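Local coordinates for protein probable ribonuclease HepT (Haemophilus influenzae, PDB 1JOG) that is probably an RNase toxin of a type VII toxin-antitoxin system, forming a homodimer that is neutralized by its cognate antitoxin MntA, at residues Ala46-Lys49 and Phe50-Val53; Met61-Gln64 and Leu65-Ala69; Tyr78-Lys81 and Asp82-Glu86; Tyr113-Glu116 and Lys117-Ala120. All coordinates share one frame; numbering follows the deposited sequence.

Contact 1: Ala46-Lys49 and Phe50-Val53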
ATOM      1  N   ALA A  46       4.702   4.181   7.107  1.00 25.26           N
ATOM      2  CA  ALA A  46       4.185   3.554   8.334  1.00 26.88           C
ATOM      3  C   ALA A  46       2.807   2.962   8.004  1.00 32.92           C
ATOM      4  O   ALA A  46       2.487   1.920   8.477  1.00 29.84           O
ATOM      5  CB  ALA A  46       4.048   4.564   9.461  1.00 20.58           C
ATOM      6  N   ILE A  47       2.034   3.632   7.132  1.00 38.92           N
ATOM      7  CA  ILE A  47       0.713   3.147   6.775  1.00 30.81           C
ATOM      8  C   ILE A  47       0.832   1.850   5.905  1.00 37.79           C
ATOM      9  O   ILE A  47       0.080   0.860   6.039  1.00 31.16           O
ATOM     10  CB  ILE A  47      -0.102   4.258   6.050  1.00  8.69           C
ATOM     11  CG1 ILE A  47      -0.543   5.300   7.097  1.00 34.38           C
ATOM     12  CG2 ILE A  47      -1.516   3.720   5.579  1.00  8.14           C
ATOM     13  CD1 ILE A  47      -1.638   6.363   6.578  1.00 19.19           C
ATOM     14  N   GLN A  48       1.824   1.865   5.060  1.00 27.78           N
ATOM     15  CA  GLN A  48       2.111   0.736   4.184  1.00 30.20           C
ATOM     16  C   GLN A  48       2.510  -0.450   5.030  1.00 33.83           C
ATOM     17  O   GLN A  48       2.194  -1.590   4.712  1.00 28.45           O
ATOM     18  CB  GLN A  48       3.300   1.093   3.271  1.00 31.14           C
ATOM     19  CG  GLN A  48       3.652  -0.081   2.386  1.00 36.00           C
ATOM     20  CD  GLN A  48       2.946  -0.022   1.084  1.00 43.07           C
ATOM     21  OE1 GLN A  48       1.802   0.484   0.971  1.00 47.50           O
ATOM     22  NE2 GLN A  48       3.608  -0.552   0.061  1.00 48.73           N
ATOM     23  N   LYS A  49       3.265  -0.156   6.089  1.00 25.88           N
ATOM     24  CA  LYS A  49       3.743  -1.149   6.951  1.00 24.20           C
ATOM     25  C   LYS A  49       2.595  -1.658   7.779  1.00 24.08           C
ATOM     26  O   LYS A  49       2.578  -2.818   8.082  1.00 23.86           O
ATOM     27  CB  LYS A  49       4.866  -0.615   7.811  1.00 33.26           C
ATOM     28  CG  LYS A  49       6.160  -0.594   7.032  1.00 25.36           C
ATOM     29  CD  LYS A  49       7.279   0.004   7.862  1.00 26.41           C
ATOM     30  CE  LYS A  49       8.594  -0.181   7.171  1.00 23.93           C
ATOM     31  NZ  LYS A  49       9.731  -0.028   8.232  1.00 21.62           N
ATOM     32  N   PHE A  50       1.641  -0.799   8.134  1.00 33.31           N
ATOM     33  CA  PHE A  50       0.481  -1.260   8.889  1.00 26.01           C
ATOM     34  C   PHE A  50      -0.326  -2.311   8.056  1.00 19.95           C
ATOM     35  O   PHE A  50      -0.795  -3.326   8.558  1.00 33.30           O
ATOM     36  CB  PHE A  50      -0.394  -0.072   9.258  1.00 32.66           C
ATOM     37  CG  PHE A  50      -1.816  -0.422   9.440  1.00 20.14           C
ATOM     38  CD1 PHE A  50      -2.732  -0.182   8.424  1.00 23.55           C
ATOM     39  CD2 PHE A  50      -2.223  -1.136  10.548  1.00 31.78           C
ATOM     40  CE1 PHE A  50      -4.084  -0.661   8.474  1.00 21.96           C
ATOM     41  CE2 PHE A  50      -3.549  -1.622  10.620  1.00 18.00           C
ATOM     42  CZ  PHE A  50      -4.470  -1.381   9.578  1.00 43.16           C
ATOM     43  N   GLU A  51      -0.415  -2.055   6.761  1.00 23.81           N
ATOM     44  CA  GLU A  51      -1.112  -2.918   5.866  1.00 31.05           C
ATOM     45  C   GLU A  51      -0.377  -4.278   5.853  1.00 50.49           C
ATOM     46  O   GLU A  51      -1.040  -5.312   5.863  1.00 35.71           O
ATOM     47  CB  GLU A  51      -1.168  -2.295   4.459  1.00 15.47           C
ATOM     48  CG  GLU A  51      -1.914  -0.957   4.381  1.00 31.90           C
ATOM     49  CD  GLU A  51      -1.755  -0.352   2.984  1.00 38.47           C
ATOM     50  OE1 GLU A  51      -1.986   0.845   2.787  1.00 60.43           O
ATOM     51  OE2 GLU A  51      -1.387  -1.100   2.072  1.00 50.24           O
ATOM     52  N   PHE A  52       0.966  -4.297   5.840  1.00 25.64           N
ATOM     53  CA  PHE A  52       1.661  -5.590   5.842  1.00 36.40           C
ATOM     54  C   PHE A  52       1.328  -6.426   7.049  1.00 35.79           C
ATOM     55  O   PHE A  52       0.978  -7.594   6.891  1.00 42.06           O
ATOM     56  CB  PHE A  52       3.180  -5.450   5.783  1.00 38.28           C
ATOM     57  CG  PHE A  52       3.702  -4.741   4.542  1.00 17.48           C
ATOM     58  CD1 PHE A  52       4.839  -3.858   4.668  1.00 56.29           C
ATOM     59  CD2 PHE A  52       3.115  -4.911   3.286  1.00 24.31           C
ATOM     60  CE1 PHE A  52       5.389  -3.142   3.548  1.00 36.23           C
ATOM     61  CE2 PHE A  52       3.609  -4.213   2.114  1.00 23.65           C
ATOM     62  CZ  PHE A  52       4.774  -3.313   2.251  1.00 38.89           C
ATOM     63  N   VAL A  53       1.429  -5.872   8.257  1.00 37.23           N
ATOM     64  CA  VAL A  53       1.107  -6.683   9.464  1.00 36.52           C
ATOM     65  C   VAL A  53      -0.357  -7.185   9.526  1.00 36.30           C
ATOM     66  O   VAL A  53      -0.637  -8.321   9.844  1.00 44.50           O
ATOM     67  CB  VAL A  53       1.462  -5.892  10.702  1.00 49.58           C
ATOM     68  CG1 VAL A  53       1.164  -6.689  11.981  1.00 24.86           C
ATOM     69  CG2 VAL A  53       2.906  -5.527  10.594  1.00 20.89           C
TER

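Contact 2: Met61-Gln64 and Leu65-Ala69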
HETATM    1  N   MSE A  61      -3.566 -16.256  11.033  1.00 40.25           N
HETATM    2  CA  MSE A  61      -4.686 -16.826  11.708  1.00 44.06           C
HETATM    3  C   MSE A  61      -5.202 -17.897  10.751  1.00 39.46           C
HETATM    4  O   MSE A  61      -5.668 -18.920  11.179  1.00 29.63           O
HETATM    5  CB  MSE A  61      -5.815 -15.822  11.906  1.00 19.71           C
HETATM    6  CG  MSE A  61      -5.524 -14.720  12.911  1.00 28.76           C
HETATM    7 SE   MSE A  61      -7.023 -13.425  12.876  1.00 27.54          SE
HETATM    8  CE  MSE A  61      -5.708 -12.039  13.450  1.00 19.48           C
ATOM      9  N   LYS A  62      -5.150 -17.629   9.455  1.00 34.90           N
ATOM     10  CA  LYS A  62      -5.695 -18.545   8.491  1.00 37.97           C
ATOM     11  C   LYS A  62      -4.876 -19.839   8.484  1.00 57.79           C
ATOM     12  O   LYS A  62      -5.401 -20.942   8.696  1.00 30.18           O
ATOM     13  CB  LYS A  62      -5.681 -17.911   7.123  1.00 39.92           C
ATOM     14  CG  LYS A  62      -6.614 -18.626   6.169  1.00 38.76           C
ATOM     15  CD  LYS A  62      -6.728 -17.929   4.804  1.00 54.47           C
ATOM     16  CE  LYS A  62      -7.261 -18.906   3.733  1.00 68.93           C
ATOM     17  NZ  LYS A  62      -7.725 -18.250   2.469  1.00 78.49           N
ATOM     18  N   ARG A  63      -3.572 -19.714   8.280  1.00 30.88           N
ATOM     19  CA  ARG A  63      -2.784 -20.911   8.258  1.00 53.63           C
ATOM     20  C   ARG A  63      -2.902 -21.655   9.562  1.00 60.56           C
ATOM     21  O   ARG A  63      -2.785 -22.863   9.569  1.00 47.54           O
ATOM     22  CB  ARG A  63      -1.321 -20.631   7.996  1.00 41.08           C
ATOM     23  CG  ARG A  63      -0.792 -21.364   6.791  1.00 64.13           C
ATOM     24  CD  ARG A  63       0.574 -20.837   6.365  1.00 60.41           C
ATOM     25  NE  ARG A  63       1.463 -20.669   7.521  1.00 40.70           N
ATOM     26  CZ  ARG A  63       2.677 -20.133   7.400  1.00 67.56           C
ATOM     27  NH1 ARG A  63       3.117 -19.726   6.179  1.00 41.40           N
ATOM     28  NH2 ARG A  63       3.442 -20.004   8.498  1.00 58.79           N
ATOM     29  N   GLN A  64      -3.150 -20.947  10.656  1.00 63.83           N
ATOM     30  CA  GLN A  64      -3.227 -21.591  11.962  1.00 53.03           C
ATOM     31  C   GLN A  64      -4.437 -22.493  12.007  1.00 56.69           C
ATOM     32  O   GLN A  64      -4.322 -23.624  12.364  1.00 68.79           O
ATOM     33  CB  GLN A  64      -3.317 -20.541  13.043  1.00 43.48           C
ATOM     34  CG  GLN A  64      -3.405 -21.064  14.436  1.00 64.98           C
ATOM     35  CD  GLN A  64      -2.131 -21.701  14.894  1.00 62.21           C
ATOM     36  OE1 GLN A  64      -1.064 -21.375  14.401  1.00 64.88           O
ATOM     37  NE2 GLN A  64      -2.229 -22.614  15.852  1.00 82.56           N
ATOM     38  N   LEU A  65      -5.586 -21.984  11.609  1.00 45.79           N
ATOM     39  CA  LEU A  65      -6.832 -22.712  11.598  1.00 48.99           C
ATOM     40  C   LEU A  65      -6.862 -23.784  10.527  1.00 63.91           C
ATOM     41  O   LEU A  65      -7.524 -24.807  10.699  1.00 58.34           O
ATOM     42  CB  LEU A  65      -7.995 -21.725  11.388  1.00 47.60           C
ATOM     43  CG  LEU A  65      -7.951 -20.721  12.574  1.00 75.25           C
ATOM     44  CD1 LEU A  65      -8.618 -19.408  12.199  1.00 50.30           C
ATOM     45  CD2 LEU A  65      -8.536 -21.339  13.883  1.00 49.40           C
ATOM     46  N   GLN A  66      -6.130 -23.531   9.442  1.00 61.69           N
ATOM     47  CA  GLN A  66      -6.011 -24.402   8.255  1.00 58.45           C
ATOM     48  C   GLN A  66      -5.160 -25.650   8.507  1.00 61.37           C
ATOM     49  O   GLN A  66      -5.380 -26.669   7.899  1.00 59.48           O
ATOM     50  CB  GLN A  66      -5.396 -23.565   7.145  1.00 58.53           C
ATOM     51  CG  GLN A  66      -5.480 -24.027   5.732  1.00 63.66           C
ATOM     52  CD  GLN A  66      -5.120 -22.875   4.796  1.00 73.54           C
ATOM     53  OE1 GLN A  66      -4.147 -22.148   5.045  1.00 81.23           O
ATOM     54  NE2 GLN A  66      -5.895 -22.695   3.727  1.00 73.82           N
ATOM     55  N   GLN A  67      -4.205 -25.532   9.416  1.00 60.57           N
ATOM     56  CA  GLN A  67      -3.307 -26.595   9.792  1.00 75.40           C
ATOM     57  C   GLN A  67      -3.738 -27.173  11.136  1.00 80.93           C
ATOM     58  O   GLN A  67      -3.473 -28.328  11.447  1.00 81.83           O
ATOM     59  CB  GLN A  67      -1.875 -26.064  10.026  1.00 70.20           C
ATOM     60  CG  GLN A  67      -1.077 -25.435   8.841  1.00 77.44           C
ATOM     61  CD  GLN A  67       0.375 -25.066   9.273  1.00 78.60           C
ATOM     62  OE1 GLN A  67       0.749 -25.291  10.422  1.00 82.22           O
ATOM     63  NE2 GLN A  67       1.175 -24.507   8.368  1.00 64.32           N
ATOM     64  N   ASP A  68      -4.394 -26.357  11.944  1.00 83.32           N
ATOM     65  CA  ASP A  68      -4.720 -26.740  13.319  1.00 84.49           C
ATOM     66  C   ASP A  68      -5.524 -27.978  13.625  1.00 85.01           C
ATOM     67  O   ASP A  68      -5.007 -28.949  14.198  1.00 85.08           O
ATOM     68  CB  ASP A  68      -5.355 -25.563  14.082  1.00 86.94           C
ATOM     69  CG  ASP A  68      -4.877 -25.483  15.543  1.00 87.29           C
ATOM     70  OD1 ASP A  68      -4.825 -26.561  16.194  1.00 83.68           O
ATOM     71  OD2 ASP A  68      -4.554 -24.363  16.029  1.00 84.84           O
ATOM     72  N   ALA A  69      -6.800 -27.932  13.321  1.00 78.01           N
ATOM     73  CA  ALA A  69      -7.572 -29.100  13.605  1.00 86.33           C
ATOM     74  C   ALA A  69      -8.004 -29.631  12.238  1.00 86.16           C
ATOM     75  O   ALA A  69      -8.150 -30.850  12.028  1.00 85.01           O
ATOM     76  CB  ALA A  69      -8.770 -28.721  14.507  1.00 83.98           C
TER

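Contact 3: Tyr78-Lys81 and Asp82-Glu86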
ATOM      1  N   TYR A  78     -14.167 -20.109   3.848  1.00 77.66           N
ATOM      2  CA  TYR A  78     -13.980 -19.052   4.867  1.00 84.22           C
ATOM      3  C   TYR A  78     -13.602 -17.638   4.449  1.00 63.89           C
ATOM      4  O   TYR A  78     -12.565 -17.415   3.844  1.00 62.95           O
ATOM      5  CB  TYR A  78     -12.928 -19.447   5.899  1.00 79.72           C
ATOM      6  CG  TYR A  78     -13.290 -20.592   6.789  1.00 80.60           C
ATOM      7  CD1 TYR A  78     -13.258 -21.903   6.319  1.00 82.04           C
ATOM      8  CD2 TYR A  78     -13.585 -20.379   8.123  1.00 81.76           C
ATOM      9  CE1 TYR A  78     -13.490 -22.957   7.159  1.00 79.76           C
ATOM     10  CE2 TYR A  78     -13.830 -21.430   8.970  1.00 79.51           C
ATOM     11  CZ  TYR A  78     -13.770 -22.711   8.489  1.00 77.01           C
ATOM     12  OH  TYR A  78     -13.910 -23.750   9.361  1.00 77.93           O
ATOM     13  N   GLY A  79     -14.444 -16.694   4.826  1.00 61.03           N
ATOM     14  CA  GLY A  79     -14.155 -15.309   4.559  1.00 67.40           C
ATOM     15  C   GLY A  79     -13.621 -14.662   5.834  1.00 68.88           C
ATOM     16  O   GLY A  79     -13.520 -15.274   6.888  1.00 65.19           O
ATOM     17  N   PHE A  80     -13.273 -13.396   5.719  1.00 69.82           N
ATOM     18  CA  PHE A  80     -12.756 -12.614   6.820  1.00 54.19           C
ATOM     19  C   PHE A  80     -13.268 -12.996   8.213  1.00 51.04           C
ATOM     20  O   PHE A  80     -12.493 -13.457   9.093  1.00 40.57           O
ATOM     21  CB  PHE A  80     -13.071 -11.149   6.542  1.00 37.63           C
ATOM     22  CG  PHE A  80     -12.453 -10.230   7.525  1.00 48.78           C
ATOM     23  CD1 PHE A  80     -11.054 -10.175   7.655  1.00 35.78           C
ATOM     24  CD2 PHE A  80     -13.236  -9.438   8.344  1.00 33.65           C
ATOM     25  CE1 PHE A  80     -10.445  -9.339   8.588  1.00 30.20           C
ATOM     26  CE2 PHE A  80     -12.643  -8.582   9.294  1.00 33.40           C
ATOM     27  CZ  PHE A  80     -11.256  -8.533   9.414  1.00 26.59           C
ATOM     28  N   LYS A  81     -14.572 -12.797   8.401  1.00 37.35           N
ATOM     29  CA  LYS A  81     -15.301 -13.077   9.670  1.00 59.70           C
ATOM     30  C   LYS A  81     -15.343 -14.513  10.235  1.00 41.08           C
ATOM     31  O   LYS A  81     -15.495 -14.732  11.455  1.00 46.94           O
ATOM     32  CB  LYS A  81     -16.738 -12.528   9.565  1.00 61.47           C
ATOM     33  CG  LYS A  81     -16.826 -11.031   9.843  1.00 58.08           C
ATOM     34  CD  LYS A  81     -18.127 -10.459   9.323  1.00 75.26           C
ATOM     35  CE  LYS A  81     -18.230  -8.934   9.576  1.00 73.91           C
ATOM     36  NZ  LYS A  81     -18.464  -8.525  11.009  1.00 73.35           N
ATOM     37  N   ASP A  82     -15.166 -15.483   9.371  1.00 39.56           N
ATOM     38  CA  ASP A  82     -15.117 -16.859   9.819  1.00 45.48           C
ATOM     39  C   ASP A  82     -13.746 -17.011  10.424  1.00 48.74           C
ATOM     40  O   ASP A  82     -13.586 -17.559  11.513  1.00 72.23           O
ATOM     41  CB  ASP A  82     -15.279 -17.811   8.633  1.00 58.34           C
ATOM     42  CG  ASP A  82     -16.687 -17.814   8.096  1.00 77.12           C
ATOM     43  OD1 ASP A  82     -17.597 -17.665   8.966  1.00 69.02           O
ATOM     44  OD2 ASP A  82     -16.873 -17.971   6.847  1.00 74.27           O
ATOM     45  N   ILE A  83     -12.742 -16.512   9.714  1.00 60.84           N
ATOM     46  CA  ILE A  83     -11.346 -16.555  10.165  1.00 44.74           C
ATOM     47  C   ILE A  83     -11.280 -15.874  11.568  1.00 56.42           C
ATOM     48  O   ILE A  83     -10.644 -16.404  12.507  1.00 31.91           O
ATOM     49  CB  ILE A  83     -10.428 -15.762   9.135  1.00 60.91           C
ATOM     50  CG1 ILE A  83     -10.418 -16.439   7.753  1.00 50.25           C
ATOM     51  CG2 ILE A  83      -9.025 -15.640   9.643  1.00 40.02           C
ATOM     52  CD1 ILE A  83      -9.720 -17.759   7.744  1.00 64.16           C
ATOM     53  N   LEU A  84     -11.925 -14.702  11.709  1.00 33.50           N
ATOM     54  CA  LEU A  84     -11.899 -14.002  13.006  1.00 29.80           C
ATOM     55  C   LEU A  84     -12.638 -14.816  14.021  1.00 30.82           C
ATOM     56  O   LEU A  84     -12.144 -14.978  15.105  1.00 36.15           O
ATOM     57  CB  LEU A  84     -12.516 -12.619  12.936  1.00 36.29           C
ATOM     58  CG  LEU A  84     -11.855 -11.620  11.992  1.00 31.09           C
ATOM     59  CD1 LEU A  84     -12.520 -10.174  12.159  1.00 31.54           C
ATOM     60  CD2 LEU A  84     -10.388 -11.644  12.257  1.00 16.44           C
ATOM     61  N   ARG A  85     -13.830 -15.304  13.703  1.00 31.02           N
ATOM     62  CA  ARG A  85     -14.510 -16.173  14.671  1.00 48.60           C
ATOM     63  C   ARG A  85     -13.668 -17.375  15.110  1.00 62.36           C
ATOM     64  O   ARG A  85     -13.555 -17.631  16.324  1.00 48.90           O
ATOM     65  CB  ARG A  85     -15.820 -16.673  14.114  1.00 38.77           C
ATOM     66  CG  ARG A  85     -16.876 -15.584  14.176  1.00 66.55           C
ATOM     67  CD  ARG A  85     -18.081 -15.976  13.390  1.00 80.19           C
ATOM     68  NE  ARG A  85     -18.805 -14.816  12.894  1.00 61.32           N
ATOM     69  CZ  ARG A  85     -19.297 -14.743  11.669  1.00 72.70           C
ATOM     70  NH1 ARG A  85     -19.136 -15.758  10.824  1.00 78.75           N
ATOM     71  NH2 ARG A  85     -19.943 -13.654  11.288  1.00 72.98           N
ATOM     72  N   GLU A  86     -13.070 -18.110  14.155  1.00 57.67           N
ATOM     73  CA  GLU A  86     -12.235 -19.278  14.515  1.00 48.11           C
ATOM     74  C   GLU A  86     -11.059 -18.869  15.388  1.00 42.32           C
ATOM     75  O   GLU A  86     -10.811 -19.450  16.430  1.00 60.02           O
ATOM     76  CB  GLU A  86     -11.752 -19.978  13.266  1.00 53.99           C
ATOM     77  CG  GLU A  86     -12.578 -21.200  12.880  1.00 70.32           C
ATOM     78  CD  GLU A  86     -14.081 -20.960  12.759  1.00 79.25           C
ATOM     79  OE1 GLU A  86     -14.832 -21.952  12.896  1.00 80.89           O
ATOM     80  OE2 GLU A  86     -14.525 -19.819  12.517  1.00 80.98           O
TER

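Contact 4: Tyr113-Glu116 and Lys117-Ala120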
ATOM      1  N   TYR A 113      -3.788   9.234   0.098  1.00 23.95           N
ATOM      2  CA  TYR A 113      -3.092  10.295  -0.636  1.00 44.72           C
ATOM      3  C   TYR A 113      -3.634  11.665  -0.166  1.00 38.24           C
ATOM      4  O   TYR A 113      -3.153  12.699  -0.548  1.00 34.30           O
ATOM      5  CB  TYR A 113      -3.298  10.124  -2.143  1.00 30.26           C
ATOM      6  CG  TYR A 113      -4.735  10.007  -2.514  1.00 46.59           C
ATOM      7  CD1 TYR A 113      -5.576  11.122  -2.466  1.00 34.52           C
ATOM      8  CD2 TYR A 113      -5.268   8.770  -2.885  1.00 38.86           C
ATOM      9  CE1 TYR A 113      -6.947  11.008  -2.771  1.00 29.02           C
ATOM     10  CE2 TYR A 113      -6.604   8.632  -3.195  1.00 33.97           C
ATOM     11  CZ  TYR A 113      -7.451   9.753  -3.133  1.00 47.54           C
ATOM     12  OH  TYR A 113      -8.794   9.612  -3.393  1.00 38.97           O
ATOM     13  N   ASP A 114      -4.688  11.636   0.625  1.00 41.51           N
ATOM     14  CA  ASP A 114      -5.226  12.823   1.204  1.00 34.82           C
ATOM     15  C   ASP A 114      -4.587  12.839   2.609  1.00 42.67           C
ATOM     16  O   ASP A 114      -4.858  11.943   3.450  1.00 39.20           O
ATOM     17  CB  ASP A 114      -6.759  12.717   1.300  1.00 44.63           C
ATOM     18  CG  ASP A 114      -7.406  14.018   1.824  1.00 54.26           C
ATOM     19  OD1 ASP A 114      -6.867  15.146   1.624  1.00 74.89           O
ATOM     20  OD2 ASP A 114      -8.470  13.921   2.415  1.00 52.59           O
ATOM     21  N   GLN A 115      -3.739  13.844   2.866  1.00 56.55           N
ATOM     22  CA  GLN A 115      -3.003  13.973   4.139  1.00 41.58           C
ATOM     23  C   GLN A 115      -3.765  13.826   5.453  1.00 42.96           C
ATOM     24  O   GLN A 115      -3.241  13.273   6.427  1.00 53.97           O
ATOM     25  CB  GLN A 115      -2.236  15.269   4.114  1.00 45.14           C
ATOM     26  CG  GLN A 115      -0.994  15.105   3.293  1.00 76.68           C
ATOM     27  CD  GLN A 115      -0.163  13.923   3.816  1.00 85.80           C
ATOM     28  OE1 GLN A 115       0.385  13.972   4.950  1.00 73.64           O
ATOM     29  NE2 GLN A 115      -0.087  12.844   3.014  1.00 76.62           N
ATOM     30  N   GLU A 116      -5.007  14.290   5.468  1.00 35.37           N
ATOM     31  CA  GLU A 116      -5.855  14.212   6.646  1.00 42.68           C
ATOM     32  C   GLU A 116      -6.337  12.796   6.869  1.00 31.68           C
ATOM     33  O   GLU A 116      -6.430  12.343   7.993  1.00 31.99           O
ATOM     34  CB  GLU A 116      -7.101  15.121   6.498  1.00 41.42           C
ATOM     35  CG  GLU A 116      -6.790  16.608   6.588  1.00 54.59           C
ATOM     36  CD  GLU A 116      -5.889  16.914   7.769  1.00 58.00           C
ATOM     37  OE1 GLU A 116      -6.274  16.627   8.937  1.00 64.76           O
ATOM     38  OE2 GLU A 116      -4.789  17.434   7.519  1.00 54.28           O
ATOM     39  N   LYS A 117      -6.696  12.113   5.792  1.00 35.56           N
ATOM     40  CA  LYS A 117      -7.160  10.747   5.941  1.00 34.14           C
ATOM     41  C   LYS A 117      -5.982   9.926   6.388  1.00 23.36           C
ATOM     42  O   LYS A 117      -6.110   9.083   7.267  1.00 39.50           O
ATOM     43  CB  LYS A 117      -7.741  10.241   4.640  1.00 42.32           C
ATOM     44  CG  LYS A 117      -9.223  10.602   4.472  1.00 36.80           C
ATOM     45  CD  LYS A 117      -9.741  10.082   3.071  1.00 43.05           C
ATOM     46  CE  LYS A 117     -11.090  10.706   2.661  1.00 55.39           C
ATOM     47  NZ  LYS A 117     -11.531  10.169   1.319  1.00 64.92           N
ATOM     48  N   ALA A 118      -4.790  10.283   5.879  1.00 20.05           N
ATOM     49  CA  ALA A 118      -3.580   9.623   6.280  1.00 34.92           C
ATOM     50  C   ALA A 118      -3.208   9.806   7.750  1.00 33.00           C
ATOM     51  O   ALA A 118      -2.596   8.892   8.374  1.00 30.53           O
ATOM     52  CB  ALA A 118      -2.387  10.081   5.372  1.00 37.04           C
HETATM   53  N   MSE A 119      -3.476  10.999   8.301  1.00 39.81           N
HETATM   54  CA  MSE A 119      -3.147  11.287   9.729  1.00 25.97           C
HETATM   55  C   MSE A 119      -4.129  10.461  10.591  1.00 16.84           C
HETATM   56  O   MSE A 119      -3.792   9.901  11.640  1.00 35.52           O
HETATM   57  CB  MSE A 119      -3.405  12.782  10.075  1.00 32.74           C
HETATM   58  CG  MSE A 119      -2.423  13.815   9.425  1.00 48.15           C
HETATM   59 SE   MSE A 119      -0.578  13.383   9.692  1.00 67.27          SE
HETATM   60  CE  MSE A 119      -0.378  13.046  11.569  1.00 68.71           C
ATOM     61  N   ALA A 120      -5.371  10.422  10.128  1.00 22.87           N
ATOM     62  CA  ALA A 120      -6.407   9.725  10.869  1.00 20.91           C
ATOM     63  C   ALA A 120      -6.057   8.222  10.958  1.00 49.39           C
ATOM     64  O   ALA A 120      -6.198   7.599  12.017  1.00 39.68           O
ATOM     65  CB  ALA A 120      -7.751   9.947  10.197  1.00 27.87           C
TER

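Contact 1: Ala46-Lys49 and Phe50-Val53
One face of the Phe52 ring lies over the carbonyl oxygen of Gln48, which sits above the ring centre, 3.4 Å from its plane. The aliphatic part of Gln48 extends this contact, because CG stands anti to the backbone N (chi1 178°) and comes within 3.4 Å of Phe52 CZ. The Phe50 ring turns a different part of itself to the preceding residues: Ile47 O lies at its edge, near the ring plane, 3.8 Å from CD1. Away from this pair of segments, Phe50 meets Phe128 edge-to-face. All eight residues belong to the middle of helix 36-68, the long helix of this all-helical nucleotidyltransferase substrate-binding fold. Its i to i+4 bonding runs unbroken here, from Phe50 N to Ala46 O at 2.9 Å through to the straighter Val53 N to Lys49 O bond (N-H...O 167°). With CG beside the backbone N (chi1 -62°), Glu51 sets CG 3.2 Å from Ile47 O, and the extended chain beyond carries the carboxylate on to Thr109 OG1, which OE1 meets in a hydrogen bond; OE2 makes a long, weak ion pair with Arg106, an active-site residue by similarity. Lys49 leads away from the turn to Ser17 and Thr21 of helix 8-26, and its NZ forms a salt bridge with Asp40 of the second subunit.

Contact 2: Met61-Gln64 and Leu65-Ala69
Gln66 N donates to Lys62 O at 2.8 Å, approaching nearly along the C=O axis with a C=O...N angle of 169°. It belongs to the i to i+4 series of the last turns of helix 36-68, which also includes Leu65 N to Met61 O at 3.1 Å and a weak bond from Gln67 N to Arg63 O. One side-chain bond spans the same spacing: Gln64 NE2 gives a hydrogen to Asp68 OD2 at 2.9 Å. Asp68 OD2 is met from above the carboxylate plane, and the amide and carboxylate planes stand 78° apart. Gln64 gets there by setting CG opposite its own backbone N (chi1 180°) and then bending at CB-CG, which brings the amide round toward the end of the helix. Arg63 and Gln67 run side by side in the same direction, with their guanidinium and amide planes almost parallel, and Gln67 NE2 lies obliquely to the guanidinium. Lys62 and Gln66 touch through the lysine's CE and the glutamine's NE2, 4.0 Å apart. On the buried flank, selenomethionine Met61 packs against Ile83 and Ala87 of helix 80-89 and Leu135 of helix 125-140, while Leu65 meets Phe90 and Glu86. Leu65 also leans back on the preceding turn, where its CD1 and CG each come to 3.2 Å from Met61 O.

Contact 3: Tyr78-Lys81 and Asp82-Glu86
Hydrogen bonding between Gly79 and the residues that follow opens helix 80-89. Gly79 O accepts from two backbone donors: Ile83 N at 3.2 Å in an almost straight bond (N-H...O 176°), and Asp82 N at 3.0 Å, which comes in from above the carbonyl plane. In return, Gly79 N makes a weak bond to Asp82 OD2, and the aspartate side chain thus folds back over the first turn. Leu84 N to Phe80 O and Arg85 N to Lys81 O carry the regular helical pattern onward. Among charged groups, Asp82 uses its other oxygen, OD1, in a salt bridge to Arg85 NH1 at 3.1 Å, so its two carboxylate oxygens serve different partners. A negative charge here, close to the amino end of a helix, would be expected to suit the helix dipole. The extended Arg85 chain runs past Lys81 O and lays one face of its guanidinium near Lys81 CB. In the apolar packing, Phe80 swings CG away from its backbone N (chi1 -173°), which lays the ring beside Leu84, whose CG sits over one face in a CH-pi contact, 4.2 Å from the centroid. Both residues also pack on neighbouring helices, Phe80 on Tyr54 and Leu58 of helix 36-68, Leu84 on Trp99 and Val100 of helix 96-106, and Tyr78 CB touches Ile83 CD1. The Tyr78 ring turns an edge to the carboxylate of Glu86, whose plane is 81° from the ring's and whose CD lies in the ring plane, 3.8 Å from Tyr78 CE2.

Contact 4: Tyr113-Glu116 and Lys117-Ala120
Ala118 N bonds to Asp114 O at 2.9 Å and begins the i to i+4 pattern of helix 115-123, with Met119 N to Gln115 O and Ala120 N to Glu116 O following. Asp114 occupies the N-cap position, but its side chain makes no capping bond. Instead, its CG is swung opposite the backbone N (chi1 -176°), and the Asp114 side chain crosses that of Lys117 at a slant, OD2 4.0 Å from Lys117 CG. The charged ends, OD2 of Asp114 and NZ of Lys117, stay 5.0 Å apart, so any attraction between them is at a distance. Selenomethionine Met119 holds CG 3.2 Å from Gln115 O, and bends at chi2 and chi3 lead its end away. Just ahead of the helix, Tyr113 closes the RX(4)HXY motif and is, by similarity, the residue modified to O-di-AMP-tyrosine, although no such group is present here. Its ring meets Phe52 of the second subunit edge-to-face, and it also packs on Leu56 of that subunit. Lys117 touches His111, an active-site residue by similarity. The turn lies against helix 36-68, with Gln115 on Asp40 and Met119 on Ile43.

Overall arrangement
None of the four contacts closes a long loop: each joins neighbouring residues, and they follow in series without nesting or crossing. From the N-terminal side, contact 1 lies midway along helix 36-68 and contact 2 at its far end, their centres about 23 Å apart. The chain then turns into helix 80-89, whose first turns form contact 3 and pack back on contact 2, with Lys62 CG 3.6 Å from Ile83 CD1. Contact 4, at the start of helix 115-123, returns to the middle of the long helix, where Ile47 CD1 reaches Ala118 O at 3.2 Å. Helix 36-68 thus joins two shorter helices lying far apart along it, with contacts 2 and 4 on opposite sides of the chain's centre.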